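Local coordinates for protein proteasome accessory factor B/C (PafBC) (Paenarthrobacter aurescens, PDB 6SJ9) that probably regulates transcription in the bacterial DNA damage response, through winged helix-turn-helix and WYL domains, at residues 374-378 / 379-383. Numbering follows the deposited sequence.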
ATOM      1  N   PHE A 374      14.259 -11.686  15.714  1.00 45.96           N
ATOM      2  CA  PHE A 374      12.818 -11.901  15.701  1.00 47.50           C
ATOM      3  C   PHE A 374      12.418 -13.383  15.648  1.00 49.75           C
ATOM      4  O   PHE A 374      11.218 -13.689  15.713  1.00 51.88           O
ATOM      5  CB  PHE A 374      12.167 -11.145  14.515  1.00 44.42           C
ATOM      6  CG  PHE A 374      12.073  -9.673  14.749  1.00 45.89           C
ATOM      7  CD1 PHE A 374      11.121  -9.157  15.601  1.00 45.07           C
ATOM      8  CD2 PHE A 374      12.942  -8.823  14.144  1.00 49.97           C
ATOM      9  CE1 PHE A 374      11.052  -7.813  15.842  1.00 50.44           C
ATOM     10  CE2 PHE A 374      12.875  -7.490  14.374  1.00 53.28           C
ATOM     11  CZ  PHE A 374      11.925  -6.976  15.237  1.00 52.30           C
ATOM     12  N   GLY A 375      13.369 -14.303  15.527  1.00 49.26           N
ATOM     13  CA  GLY A 375      13.019 -15.716  15.544  1.00 48.34           C
ATOM     14  C   GLY A 375      12.381 -16.209  14.277  1.00 46.32           C
ATOM     15  O   GLY A 375      11.628 -17.185  14.312  1.00 48.34           O
ATOM     16  N   ILE A 376      12.660 -15.562  13.145  1.00 41.19           N
ATOM     17  CA  ILE A 376      12.124 -15.973  11.862  1.00 41.59           C
ATOM     18  C   ILE A 376      13.277 -16.233  10.918  1.00 43.80           C
ATOM     19  O   ILE A 376      14.420 -15.863  11.174  1.00 45.11           O
ATOM     20  CB  ILE A 376      11.167 -14.912  11.267  1.00 41.71           C
ATOM     21  CG1 ILE A 376      11.900 -13.563  11.126  1.00 39.56           C
ATOM     22  CG2 ILE A 376       9.930 -14.802  12.168  1.00 39.41           C
ATOM     23  CD1 ILE A 376      11.144 -12.448  10.401  1.00 38.54           C
ATOM     24  N   SER A 377      12.959 -16.892   9.813  1.00 42.67           N
ATOM     25  CA  SER A 377      13.987 -17.186   8.834  1.00 42.40           C
ATOM     26  C   SER A 377      14.454 -15.914   8.109  1.00 40.89           C
ATOM     27  O   SER A 377      13.762 -14.898   8.045  1.00 39.01           O
ATOM     28  CB  SER A 377      13.483 -18.226   7.827  1.00 45.05           C
ATOM     29  OG  SER A 377      12.548 -17.675   6.913  1.00 45.72           O
ATOM     30  N   ARG A 378      15.633 -16.023   7.498  1.00 42.70           N
ATOM     31  CA  ARG A 378      16.152 -14.973   6.635  1.00 42.56           C
ATOM     32  C   ARG A 378      15.141 -14.619   5.558  1.00 39.31           C
ATOM     33  O   ARG A 378      14.846 -13.443   5.319  1.00 39.15           O
ATOM     34  CB  ARG A 378      17.473 -15.459   6.015  1.00 47.90           C
ATOM     35  CG  ARG A 378      18.161 -14.455   5.110  1.00 51.60           C
ATOM     36  CD  ARG A 378      19.399 -15.038   4.354  1.00 49.06           C
ATOM     37  NE  ARG A 378      19.658 -14.228   3.156  1.00 43.98           N
ATOM     38  CZ  ARG A 378      19.172 -14.522   1.956  1.00 43.52           C
ATOM     39  NH1 ARG A 378      18.440 -15.630   1.773  1.00 39.47           N
ATOM     40  NH2 ARG A 378      19.429 -13.724   0.917  1.00 40.68           N
ATOM     41  N   LYS A 379      14.574 -15.638   4.910  1.00 41.24           N
ATOM     42  CA  LYS A 379      13.656 -15.392   3.806  1.00 40.82           C
ATOM     43  C   LYS A 379      12.350 -14.772   4.276  1.00 36.12           C
ATOM     44  O   LYS A 379      11.722 -13.986   3.544  1.00 36.10           O
ATOM     45  CB  LYS A 379      13.335 -16.709   3.091  1.00 48.16           C
ATOM     46  CG  LYS A 379      14.428 -17.204   2.169  1.00 59.52           C
ATOM     47  CD  LYS A 379      14.327 -16.468   0.872  1.00 60.63           C
ATOM     48  CE  LYS A 379      13.879 -17.418  -0.189  1.00 58.32           C
ATOM     49  NZ  LYS A 379      15.009 -18.114  -0.826  1.00 58.53           N
ATOM     50  N   ALA A 380      11.894 -15.161   5.457  1.00 35.85           N
ATOM     51  CA  ALA A 380      10.698 -14.535   6.005  1.00 36.36           C
ATOM     52  C   ALA A 380      10.955 -13.061   6.254  1.00 38.31           C
ATOM     53  O   ALA A 380      10.089 -12.217   5.989  1.00 41.97           O
ATOM     54  CB  ALA A 380      10.280 -15.241   7.322  1.00 34.22           C
ATOM     55  N   LEU A 381      12.147 -12.724   6.778  1.00 37.37           N
ATOM     56  CA  LEU A 381      12.447 -11.311   7.011  1.00 36.40           C
ATOM     57  C   LEU A 381      12.530 -10.519   5.697  1.00 36.84           C
ATOM     58  O   LEU A 381      11.992  -9.414   5.601  1.00 35.79           O
ATOM     59  CB  LEU A 381      13.744 -11.183   7.809  1.00 36.56           C
ATOM     60  CG  LEU A 381      14.104  -9.716   8.052  1.00 42.59           C
ATOM     61  CD1 LEU A 381      13.061  -9.035   8.838  1.00 45.34           C
ATOM     62  CD2 LEU A 381      15.381  -9.606   8.829  1.00 46.39           C
ATOM     63  N   ILE A 382      13.154 -11.092   4.669  1.00 35.91           N
ATOM     64  CA  ILE A 382      13.207 -10.437   3.359  1.00 37.32           C
ATOM     65  C   ILE A 382      11.794 -10.198   2.804  1.00 35.72           C
ATOM     66  O   ILE A 382      11.508  -9.150   2.205  1.00 33.17           O
ATOM     67  CB  ILE A 382      14.077 -11.277   2.416  1.00 35.81           C
ATOM     68  CG1 ILE A 382      15.530 -11.165   2.877  1.00 36.08           C
ATOM     69  CG2 ILE A 382      13.930 -10.792   1.034  1.00 34.67           C
ATOM     70  CD1 ILE A 382      16.435 -12.290   2.281  1.00 38.05           C
ATOM     71  N   ASP A 383      10.898 -11.174   2.978  1.00 33.02           N
ATOM     72  CA  ASP A 383       9.550 -10.959   2.490  1.00 36.88           C
ATOM     73  C   ASP A 383       8.863  -9.809   3.254  1.00 34.37           C
ATOM     74  O   ASP A 383       8.126  -9.033   2.654  1.00 36.53           O
ATOM     75  CB  ASP A 383       8.726 -12.240   2.584  1.00 36.08           C
ATOM     76  CG  ASP A 383       7.582 -12.230   1.573  1.00 42.33           C
ATOM     77  OD1 ASP A 383       7.871 -11.938   0.392  1.00 43.19           O
ATOM     78  OD2 ASP A 383       6.409 -12.499   1.924  1.00 44.02           O
TER
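A chi1 of 74° sets S377 OG between its own backbone N and carbonyl carbon, and from there the hydroxyl oxygen faces the backbone N-H of A380 in the first turn of the helix. OG accepts from A380 N at 3.0 Å with an N-H...O angle of 156°; S377 holds the N-cap position of helix 378-389, and this is its capping bond. While the hydroxyl serves the N3 amide of A380, the S377 carbonyl begins the regular helical series, with L381 N to S377 O at 3.0 Å. The following bond of the series runs from I382 N to R378 O.

This is the turn of the helix-turn-helix unit in the PafC domain: helix 367-374 closes in a Schellman motif, with G375 at positive phi, and helix 378-389 starts three residues later. I376 packs on the first turn of helix 378-389. Its CB meets A380 CB at 4.1 Å, while CD1 reaches over to L381 CB at 3.9 Å; its side chain also touches R351 on helix 346-360. L381 continues inward against L355, I367 and A371, tying all three helices together.

R378 has CG anti to the backbone N (chi1 -179°) and runs extended from CG to NE, which lays its guanidinium across I382 CD1. That methyl sits over the centre of one face, 3.5 Å above the plane, an apolar group against the flat cation, and the two side chains cross at a slant. Beyond them, V154 of helix 147-159 touches both R378 and I382, joining this turn to a helix of the N-terminal half.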